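Local coordinates for protein ORF10 (Moritella marina, PDB 6RIW) that forms the ketosynthase-chain length factor didomain of a polyunsaturated fatty acid synthase and probably catalyses the condensation that lengthens the growing acyl chain, at residues 284-292 against 309-320; 322-333 against 353-363. All blocks are in the same frame, centred on the assembly; numbering follows the deposited sequence.

Interaction 1: 284-292 against 309-320; sequences IIKGGALSN and LVYERAYADADV. With MG (magnesium ion), chain B.
The magnesium site of the ketosynthase domain lies at a classic beta bulge, where K286 and G287 together sit opposite the single residue V448 of strand 443-450 and both meet the end of helix 304-318. The carbonyl K286 O binds magnesium at 2.2 Å, alongside M1 O and a water, while the side chain, bent at chi2 and chi4, turns its ammonium to the helix terminus. There K286 NZ donates to A318 O over 2.8 Å, nearly in line with the carbonyl (161°), and K286 CG rests on V320. Any side chain at G287 would run into A318. One residue on, G288 N donates to D317 OD2 (2.9 Å), meeting it on the anti side and 30° out of the carboxylate plane; with CG of D317 anti to the backbone N (chi1 178°), the carboxylate lies against G287 and G288. A289 CB packs on R313 CB at 3.4 Å. The extended R313 puts NH1 on a lone pair of L290 O (3.2 Å), with L309 CD2 over one guanidinium face and S656 of the second ketosynthase-like domain holding NH2. L290 itself points to helix 198-211, so helices cover both faces of this strand, the layered alpha/beta packing of the thiolase fold.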
loop_
_atom_site.group_PDB
_atom_site.type_symbol
_atom_site.label_atom_id
_atom_site.label_comp_id
_atom_site.label_asym_id
_atom_site.label_seq_id
_atom_site.Cartn_x
_atom_site.Cartn_y
_atom_site.Cartn_z
ATOM N N ILE A 284 -9.485 -8.508 -25.222
ATOM C CA ILE A 284 -10.737 -8.192 -24.551
ATOM C C ILE A 284 -10.686 -8.800 -23.156
ATOM O O ILE A 284 -10.353 -9.988 -22.996
ATOM C CB ILE A 284 -11.951 -8.731 -25.335
ATOM C CG1 ILE A 284 -12.041 -8.091 -26.743
ATOM C CG2 ILE A 284 -13.236 -8.576 -24.507
ATOM C CD1 ILE A 284 -12.615 -6.686 -26.797
ATOM N N ILE A 285 -10.985 -7.989 -22.143
ATOM C CA ILE A 285 -11.215 -8.510 -20.803
ATOM C C ILE A 285 -12.696 -8.865 -20.736
ATOM O O ILE A 285 -13.562 -7.985 -20.766
ATOM C CB ILE A 285 -10.816 -7.505 -19.711
ATOM C CG1 ILE A 285 -9.319 -7.161 -19.836
ATOM C CG2 ILE A 285 -11.104 -8.095 -18.337
ATOM C CD1 ILE A 285 -8.878 -5.996 -18.967
ATOM N N LYS A 286 -12.983 -10.168 -20.701
ATOM C CA LYS A 286 -14.353 -10.652 -20.768
ATOM C C LYS A 286 -15.017 -10.611 -19.408
ATOM O O LYS A 286 -16.241 -10.425 -19.315
ATOM C CB LYS A 286 -14.371 -12.082 -21.321
ATOM C CG LYS A 286 -15.737 -12.563 -21.821
ATOM C CD LYS A 286 -16.169 -11.849 -23.115
ATOM C CE LYS A 286 -17.611 -12.195 -23.477
ATOM N NZ LYS A 286 -18.529 -12.071 -22.281
ATOM N N GLY A 287 -14.229 -10.774 -18.354
ATOM C CA GLY A 287 -14.759 -10.730 -17.010
ATOM C C GLY A 287 -13.675 -11.116 -16.028
ATOM O O GLY A 287 -12.517 -11.317 -16.400
ATOM N N GLY A 288 -14.072 -11.215 -14.770
ATOM C CA GLY A 288 -13.142 -11.666 -13.757
ATOM C C GLY A 288 -13.735 -11.426 -12.390
ATOM O O GLY A 288 -14.857 -10.932 -12.255
ATOM N N ALA A 289 -12.950 -11.778 -11.376
ATOM C CA ALA A 289 -13.466 -11.722 -10.021
ATOM C C ALA A 289 -12.327 -11.647 -9.024
ATOM O O ALA A 289 -11.182 -12.018 -9.302
ATOM C CB ALA A 289 -14.336 -12.934 -9.687
ATOM N N LEU A 290 -12.687 -11.194 -7.835
ATOM C CA LEU A 290 -11.806 -11.179 -6.683
ATOM C C LEU A 290 -12.419 -12.037 -5.584
ATOM O O LEU A 290 -13.630 -12.283 -5.552
ATOM C CB LEU A 290 -11.598 -9.747 -6.184
ATOM C CG LEU A 290 -11.445 -8.723 -7.303
ATOM C CD1 LEU A 290 -11.652 -7.296 -6.757
ATOM C CD2 LEU A 290 -10.081 -8.878 -8.002
ATOM N N SER A 291 -11.571 -12.510 -4.687
ATOM C CA SER A 291 -12.053 -13.221 -3.513
ATOM C C SER A 291 -10.946 -13.245 -2.478
ATOM O O SER A 291 -9.766 -13.066 -2.794
ATOM C CB SER A 291 -12.496 -14.645 -3.862
ATOM O OG SER A 291 -11.378 -15.534 -3.866
ATOM N N ASN A 292 -11.345 -13.474 -1.234
ATOM C CA ASN A 292 -10.405 -13.781 -0.172
ATOM C C ASN A 292 -10.605 -15.213 0.298
ATOM O O ASN A 292 -11.726 -15.724 0.287
ATOM C CB ASN A 292 -10.562 -12.834 1.002
ATOM C CG ASN A 292 -9.378 -12.873 1.881
ATOM O OD1 ASN A 292 -9.352 -13.602 2.873
ATOM N ND2 ASN A 292 -8.342 -12.135 1.500
ATOM N N LEU A 309 -13.236 -20.735 -5.488
ATOM C CA LEU A 309 -14.289 -19.725 -5.454
ATOM C C LEU A 309 -14.037 -18.609 -6.465
ATOM O O LEU A 309 -14.963 -18.180 -7.161
ATOM C CB LEU A 309 -14.431 -19.155 -4.045
ATOM C CG LEU A 309 -15.450 -18.022 -3.875
ATOM C CD1 LEU A 309 -16.906 -18.474 -4.167
ATOM C CD2 LEU A 309 -15.336 -17.410 -2.480
ATOM N N VAL A 310 -12.800 -18.111 -6.563
ATOM C CA VAL A 310 -12.577 -17.013 -7.506
ATOM C C VAL A 310 -12.758 -17.487 -8.951
ATOM O O VAL A 310 -13.222 -16.720 -9.805
ATOM C CB VAL A 310 -11.203 -16.341 -7.278
ATOM C CG1 VAL A 310 -10.070 -17.105 -7.955
ATOM C CG2 VAL A 310 -11.239 -14.909 -7.786
ATOM N N TYR A 311 -12.431 -18.752 -9.248
ATOM C CA TYR A 311 -12.714 -19.293 -10.578
ATOM C C TYR A 311 -14.210 -19.269 -10.861
ATOM O O TYR A 311 -14.642 -18.845 -11.935
ATOM C CB TYR A 311 -12.213 -20.734 -10.714
ATOM C CG TYR A 311 -10.736 -20.957 -10.581
ATOM C CD1 TYR A 311 -9.811 -20.049 -11.077
ATOM C CD2 TYR A 311 -10.268 -22.103 -9.968
ATOM C CE1 TYR A 311 -8.445 -20.283 -10.949
ATOM C CE2 TYR A 311 -8.934 -22.354 -9.846
ATOM C CZ TYR A 311 -8.019 -21.449 -10.333
ATOM O OH TYR A 311 -6.685 -21.720 -10.165
ATOM N N GLU A 312 -15.009 -19.774 -9.919
ATOM C CA GLU A 312 -16.454 -19.796 -10.104
ATOM C C GLU A 312 -16.982 -18.394 -10.356
ATOM O O GLU A 312 -17.713 -18.160 -11.326
ATOM C CB GLU A 312 -17.134 -20.416 -8.884
ATOM C CG GLU A 312 -16.808 -21.886 -8.704
ATOM C CD GLU A 312 -17.182 -22.415 -7.336
ATOM O OE1 GLU A 312 -17.497 -21.600 -6.444
ATOM O OE2 GLU A 312 -17.163 -23.656 -7.152
ATOM N N ARG A 313 -16.561 -17.430 -9.523
ATOM C CA ARG A 313 -17.037 -16.057 -9.659
ATOM C C ARG A 313 -16.582 -15.430 -10.966
ATOM O O ARG A 313 -17.316 -14.627 -11.544
ATOM C CB ARG A 313 -16.557 -15.207 -8.466
ATOM C CG ARG A 313 -17.206 -15.546 -7.143
ATOM C CD ARG A 313 -16.671 -14.625 -6.038
ATOM N NE ARG A 313 -17.380 -14.771 -4.773
ATOM C CZ ARG A 313 -16.920 -14.292 -3.618
ATOM N NH1 ARG A 313 -15.756 -13.641 -3.595
ATOM N NH2 ARG A 313 -17.608 -14.458 -2.499
ATOM N N ALA A 314 -15.392 -15.792 -11.460
ATOM C CA ALA A 314 -14.855 -15.149 -12.655
ATOM C C ALA A 314 -15.583 -15.595 -13.915
ATOM O O ALA A 314 -15.906 -14.768 -14.780
ATOM C CB ALA A 314 -13.356 -15.443 -12.793
ATOM N N TYR A 315 -15.810 -16.902 -14.066
ATOM C CA TYR A 315 -16.468 -17.365 -15.288
ATOM C C TYR A 315 -17.949 -17.020 -15.283
ATOM O O TYR A 315 -18.520 -16.748 -16.343
ATOM C CB TYR A 315 -16.198 -18.866 -15.492
ATOM C CG TYR A 315 -14.758 -19.008 -15.906
ATOM C CD1 TYR A 315 -14.369 -18.736 -17.221
ATOM C CD2 TYR A 315 -13.766 -19.280 -14.967
ATOM C CE1 TYR A 315 -13.044 -18.785 -17.598
ATOM C CE2 TYR A 315 -12.429 -19.339 -15.336
ATOM C CZ TYR A 315 -12.074 -19.085 -16.649
ATOM O OH TYR A 315 -10.744 -19.126 -17.011
ATOM N N ALA A 316 -18.569 -16.970 -14.107
ATOM C CA ALA A 316 -19.905 -16.388 -14.018
ATOM C C ALA A 316 -19.901 -14.921 -14.439
ATOM O O ALA A 316 -20.777 -14.480 -15.194
ATOM C CB ALA A 316 -20.439 -16.533 -12.600
ATOM N N ASP A 317 -18.921 -14.146 -13.963
ATOM C CA ASP A 317 -18.886 -12.729 -14.325
ATOM C C ASP A 317 -18.650 -12.552 -15.815
ATOM O O ASP A 317 -19.233 -11.656 -16.437
ATOM C CB ASP A 317 -17.800 -11.989 -13.541
ATOM C CG ASP A 317 -17.712 -10.512 -13.926
ATOM O OD1 ASP A 317 -18.550 -9.712 -13.441
ATOM O OD2 ASP A 317 -16.812 -10.144 -14.719
ATOM N N ALA A 318 -17.774 -13.384 -16.398
ATOM C CA ALA A 318 -17.470 -13.291 -17.818
ATOM C C ALA A 318 -18.594 -13.853 -18.677
ATOM O O ALA A 318 -18.636 -13.573 -19.881
ATOM C CB ALA A 318 -16.162 -14.041 -18.132
ATOM N N ASP A 319 -19.503 -14.624 -18.077
ATOM C CA ASP A 319 -20.513 -15.378 -18.828
ATOM C C ASP A 319 -19.849 -16.273 -19.874
ATOM O O ASP A 319 -20.276 -16.347 -21.031
ATOM C CB ASP A 319 -21.538 -14.443 -19.469
ATOM C CG ASP A 319 -22.934 -15.048 -19.522
ATOM O OD1 ASP A 319 -23.911 -14.348 -19.153
ATOM O OD2 ASP A 319 -23.054 -16.219 -19.936
ATOM N N VAL A 320 -18.788 -16.959 -19.462
ATOM C CA VAL A 320 -17.978 -17.784 -20.349
ATOM C C VAL A 320 -17.959 -19.201 -19.797
ATOM O O VAL A 320 -17.712 -19.406 -18.603
ATOM C CB VAL A 320 -16.550 -17.226 -20.490
ATOM C CG1 VAL A 320 -15.584 -18.293 -20.957
ATOM C CG2 VAL A 320 -16.545 -16.047 -21.437
HETATM MG MG MG B . -17.834 -8.892 -19.476
HETATM O O HOH W 1 -16.032 -7.307 -19.343
#

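Interaction 2: 322-333 against 353-363; sequences PSTVDYIECHAT and VNNKPLLGSVK
N355 ND2 is gripped by two carbonyls of the turn before strand 327-329, donating to V325 O at 2.8 Å and to P322 O at 2.9 Å. The V325 bond lies in the amide plane and is nearly straight (169°), whereas P322 O sits slightly off that plane. Beyond this anchor run the parallel strands of a beta-alpha-beta unit connected by helix 336-350, Y327 beside L358 and E329 beside G360, with I328 CD1 against P357 CG. The Y327 ring runs along strand 358-360 and brings its OH to 3.3 Å from G360 CA, where a side chain would collide with it; the same hydroxyl donates to E329 OE1 (2.8 Å). E329, bent at chi2 (68°), offers the syn lone pair of OE2 to V362 N at 2.8 Å, and K380 forms a salt bridge with OE1. A phenylalanine in place of Y327 would probably leave E329 OE1 with one donor fewer, relying on K380. Further along, S361 OG donates to A332 O, and K363 NZ reaches H331 O (2.8 Å) and shares a water with H331 ND1. A hydroxyl, a backbone amide and a lysine thus satisfy the buried E329 carboxylate, a setting consistent with its being ionised.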
loop_
_atom_site.group_PDB
_atom_site.type_symbol
_atom_site.label_atom_id
_atom_site.label_comp_id
_atom_site.label_asym_id
_atom_site.label_seq_id
_atom_site.Cartn_x
_atom_site.Cartn_y
_atom_site.Cartn_z
ATOM N N PRO A 322 -16.360 -22.460 -18.807
ATOM C CA PRO A 322 -14.972 -22.856 -18.516
ATOM C C PRO A 322 -14.439 -23.944 -19.436
ATOM O O PRO A 322 -13.219 -24.179 -19.438
ATOM C CB PRO A 322 -15.041 -23.345 -17.064
ATOM C CG PRO A 322 -16.293 -22.769 -16.509
ATOM C CD PRO A 322 -17.246 -22.589 -17.638
ATOM N N SER A 323 -15.313 -24.621 -20.200
ATOM C CA SER A 323 -14.879 -25.568 -21.227
ATOM C C SER A 323 -14.087 -24.908 -22.335
ATOM O O SER A 323 -13.333 -25.594 -23.031
ATOM C CB SER A 323 -16.085 -26.262 -21.873
ATOM O OG SER A 323 -17.013 -26.691 -20.898
ATOM N N THR A 324 -14.260 -23.610 -22.540
ATOM C CA THR A 324 -13.669 -22.924 -23.680
ATOM C C THR A 324 -12.285 -22.345 -23.389
ATOM O O THR A 324 -11.637 -21.837 -24.313
ATOM C CB THR A 324 -14.616 -21.820 -24.158
ATOM O OG1 THR A 324 -14.724 -20.817 -23.141
ATOM C CG2 THR A 324 -16.006 -22.403 -24.422
ATOM N N VAL A 325 -11.806 -22.427 -22.148
ATOM C CA VAL A 325 -10.517 -21.833 -21.791
ATOM C C VAL A 325 -9.382 -22.687 -22.341
ATOM O O VAL A 325 -9.280 -23.880 -22.035
ATOM C CB VAL A 325 -10.385 -21.680 -20.275
ATOM C CG1 VAL A 325 -9.056 -21.009 -19.949
ATOM C CG2 VAL A 325 -11.550 -20.902 -19.735
ATOM N N ASP A 326 -8.494 -22.064 -23.110
ATOM C CA ASP A 326 -7.412 -22.781 -23.780
ATOM C C ASP A 326 -6.101 -22.756 -23.013
ATOM O O ASP A 326 -5.306 -23.698 -23.129
ATOM C CB ASP A 326 -7.161 -22.186 -25.172
ATOM C CG ASP A 326 -8.414 -22.147 -26.017
ATOM O OD1 ASP A 326 -9.079 -23.196 -26.128
ATOM O OD2 ASP A 326 -8.743 -21.069 -26.551
ATOM N N TYR A 327 -5.847 -21.691 -22.255
ATOM C CA TYR A 327 -4.549 -21.475 -21.639
ATOM C C TYR A 327 -4.782 -20.677 -20.366
ATOM O O TYR A 327 -5.638 -19.793 -20.350
ATOM C CB TYR A 327 -3.591 -20.706 -22.567
ATOM C CG TYR A 327 -2.302 -20.310 -21.883
ATOM C CD1 TYR A 327 -1.298 -21.244 -21.664
ATOM C CD2 TYR A 327 -2.092 -19.006 -21.438
ATOM C CE1 TYR A 327 -0.122 -20.896 -21.026
ATOM C CE2 TYR A 327 -0.916 -18.649 -20.808
ATOM C CZ TYR A 327 0.068 -19.593 -20.603
ATOM O OH TYR A 327 1.245 -19.246 -19.961
ATOM N N ILE A 328 -4.028 -20.986 -19.316
ATOM C CA ILE A 328 -4.081 -20.214 -18.076
ATOM C C ILE A 328 -2.666 -19.798 -17.698
ATOM O O ILE A 328 -1.775 -20.647 -17.561
ATOM C CB ILE A 328 -4.715 -20.999 -16.925
ATOM C CG1 ILE A 328 -6.164 -21.344 -17.251
ATOM C CG2 ILE A 328 -4.628 -20.200 -15.622
ATOM C CD1 ILE A 328 -6.722 -22.368 -16.334
ATOM N N GLU A 329 -2.463 -18.500 -17.512
ATOM C CA GLU A 329 -1.205 -18.013 -16.969
ATOM C C GLU A 329 -1.332 -18.101 -15.456
ATOM O O GLU A 329 -2.160 -17.406 -14.848
ATOM C CB GLU A 329 -0.918 -16.595 -17.464
ATOM C CG GLU A 329 0.262 -15.899 -16.759
ATOM C CD GLU A 329 1.633 -16.516 -17.063
ATOM O OE1 GLU A 329 1.795 -17.248 -18.079
ATOM O OE2 GLU A 329 2.559 -16.246 -16.267
ATOM N N CYS A 330 -0.572 -19.012 -14.858
ATOM C CA CYS A 330 -0.768 -19.372 -13.462
ATOM C C CYS A 330 0.016 -18.471 -12.531
ATOM O O CYS A 330 0.960 -17.779 -12.931
ATOM C CB CYS A 330 -0.350 -20.819 -13.209
ATOM S SG CYS A 330 -1.370 -21.974 -14.137
ATOM N N HIS A 331 -0.373 -18.519 -11.258
ATOM C CA HIS A 331 0.357 -17.790 -10.229
ATOM C C HIS A 331 1.718 -18.430 -9.951
ATOM O O HIS A 331 2.685 -17.714 -9.653
ATOM C CB HIS A 331 -0.498 -17.731 -8.967
ATOM C CG HIS A 331 0.236 -17.224 -7.768
ATOM N ND1 HIS A 331 0.610 -15.904 -7.636
ATOM C CD2 HIS A 331 0.669 -17.856 -6.652
ATOM C CE1 HIS A 331 1.245 -15.745 -6.487
ATOM N NE2 HIS A 331 1.295 -16.913 -5.871
ATOM N N ALA A 332 1.807 -19.766 -10.088
ATOM C CA ALA A 332 2.986 -20.609 -9.846
ATOM C C ALA A 332 4.310 -19.881 -9.640
ATOM O O ALA A 332 4.966 -19.490 -10.609
ATOM C CB ALA A 332 3.167 -21.586 -11.008
ATOM N N THR A 333 4.739 -19.747 -8.388
ATOM C CA THR A 333 5.956 -19.018 -8.066
ATOM C C THR A 333 7.183 -19.905 -7.976
ATOM O O THR A 333 8.292 -19.375 -7.891
ATOM C CB THR A 333 5.825 -18.321 -6.721
ATOM O OG1 THR A 333 5.703 -19.331 -5.710
ATOM C CG2 THR A 333 4.618 -17.396 -6.694
ATOM N N VAL A 353 -15.917 -29.644 -16.151
ATOM C CA VAL A 353 -16.275 -29.500 -17.551
ATOM C C VAL A 353 -15.356 -30.311 -18.449
ATOM O O VAL A 353 -15.419 -30.182 -19.670
ATOM C CB VAL A 353 -16.287 -28.020 -17.978
ATOM C CG1 VAL A 353 -17.420 -27.273 -17.270
ATOM C CG2 VAL A 353 -14.927 -27.364 -17.691
ATOM N N ASN A 354 -14.492 -31.133 -17.860
ATOM C CA ASN A 354 -13.574 -31.996 -18.600
ATOM C C ASN A 354 -12.675 -31.206 -19.544
ATOM O O ASN A 354 -12.433 -31.610 -20.684
ATOM C CB ASN A 354 -14.333 -33.083 -19.355
ATOM C CG ASN A 354 -14.187 -34.418 -18.698
ATOM O OD1 ASN A 354 -13.067 -34.917 -18.531
ATOM N ND2 ASN A 354 -15.309 -35.000 -18.284
ATOM N N ASN A 355 -12.147 -30.086 -19.059
ATOM C CA ASN A 355 -11.215 -29.277 -19.824
ATOM C C ASN A 355 -9.826 -29.344 -19.194
ATOM O O ASN A 355 -9.681 -29.390 -17.968
ATOM C CB ASN A 355 -11.715 -27.833 -19.909
ATOM C CG ASN A 355 -10.873 -26.969 -20.829
ATOM O OD1 ASN A 355 -10.108 -27.473 -21.659
ATOM N ND2 ASN A 355 -11.010 -25.651 -20.682
ATOM N N LYS A 356 -8.801 -29.362 -20.034
ATOM C CA LYS A 356 -7.413 -29.406 -19.582
ATOM C C LYS A 356 -6.656 -28.323 -20.325
ATOM O O LYS A 356 -5.905 -28.608 -21.267
ATOM C CB LYS A 356 -6.782 -30.778 -19.823
ATOM C CG LYS A 356 -7.415 -31.874 -19.013
ATOM C CD LYS A 356 -6.624 -33.164 -19.154
ATOM C CE LYS A 356 -7.153 -34.214 -18.214
ATOM N NZ LYS A 356 -6.075 -35.152 -17.835
ATOM N N PRO A 357 -6.837 -27.062 -19.937
ATOM C CA PRO A 357 -6.129 -25.983 -20.625
ATOM C C PRO A 357 -4.625 -26.117 -20.449
ATOM O O PRO A 357 -4.129 -26.708 -19.485
ATOM C CB PRO A 357 -6.666 -24.704 -19.953
ATOM C CG PRO A 357 -7.177 -25.144 -18.633
ATOM C CD PRO A 357 -7.686 -26.566 -18.839
ATOM N N LEU A 358 -3.898 -25.555 -21.411
ATOM C CA LEU A 358 -2.458 -25.398 -21.263
ATOM C C LEU A 358 -2.172 -24.457 -20.099
ATOM O O LEU A 358 -2.994 -23.606 -19.759
ATOM C CB LEU A 358 -1.845 -24.849 -22.552
ATOM C CG LEU A 358 -2.002 -25.784 -23.756
ATOM C CD1 LEU A 358 -1.225 -25.281 -24.957
ATOM C CD2 LEU A 358 -1.579 -27.205 -23.366
ATOM N N LEU A 359 -0.999 -24.626 -19.480
ATOM C CA LEU A 359 -0.631 -23.881 -18.280
ATOM C C LEU A 359 0.781 -23.333 -18.415
ATOM O O LEU A 359 1.640 -23.944 -19.056
ATOM C CB LEU A 359 -0.700 -24.754 -17.028
ATOM C CG LEU A 359 -1.908 -25.645 -16.761
ATOM C CD1 LEU A 359 -1.569 -26.587 -15.604
ATOM C CD2 LEU A 359 -3.138 -24.808 -16.433
ATOM N N GLY A 360 1.033 -22.180 -17.786
ATOM C CA GLY A 360 2.351 -21.581 -17.916
ATOM C C GLY A 360 2.583 -20.556 -16.826
ATOM O O GLY A 360 1.645 -20.134 -16.144
ATOM N N SER A 361 3.853 -20.159 -16.674
ATOM C CA SER A 361 4.235 -19.150 -15.680
ATOM C C SER A 361 5.441 -18.341 -16.133
ATOM O O SER A 361 6.550 -18.876 -16.244
ATOM C CB SER A 361 4.545 -19.788 -14.333
ATOM O OG SER A 361 4.793 -18.759 -13.383
ATOM N N VAL A 362 5.229 -17.040 -16.343
ATOM C CA VAL A 362 6.310 -16.110 -16.649
ATOM C C VAL A 362 7.182 -15.812 -15.433
ATOM O O VAL A 362 8.226 -15.160 -15.564
ATOM C CB VAL A 362 5.695 -14.814 -17.224
ATOM C CG1 VAL A 362 5.052 -13.987 -16.106
ATOM C CG2 VAL A 362 6.733 -13.984 -17.982
ATOM N N LYS A 363 6.792 -16.267 -14.239
ATOM C CA LYS A 363 7.713 -16.157 -13.116
ATOM C C LYS A 363 8.984 -16.965 -13.352
ATOM O O LYS A 363 10.034 -16.656 -12.766
ATOM C CB LYS A 363 7.008 -16.589 -11.823
ATOM C CG LYS A 363 5.814 -15.670 -11.476
ATOM C CD LYS A 363 5.333 -15.892 -10.067
ATOM C CE LYS A 363 4.247 -14.883 -9.654
ATOM N NZ LYS A 363 3.024 -15.016 -10.469
HETATM O O HOH W 2 1.216 -13.543 -8.659
#

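From the N terminus, strand 283-292 comes first, and interaction 1 closes a loop of 16 residues when helix 304-318 folds back along it. The chain then turns into strand 327-329, passes through helix 336-350 and returns in strand 358-360, so interaction 2 closes a beta-alpha-beta unit. The two loops follow in series, neither enclosing nor crossing the other, their centres about 14 Å apart. They meet at Y315, which points away from strand 283-292: its OH lies 3.4 Å from V325 CG2 and its CB packs on P322. Strands 443-450 and 432-439, paired with each other, connect the two, the first pairing with 283-292 and the second with 327-329.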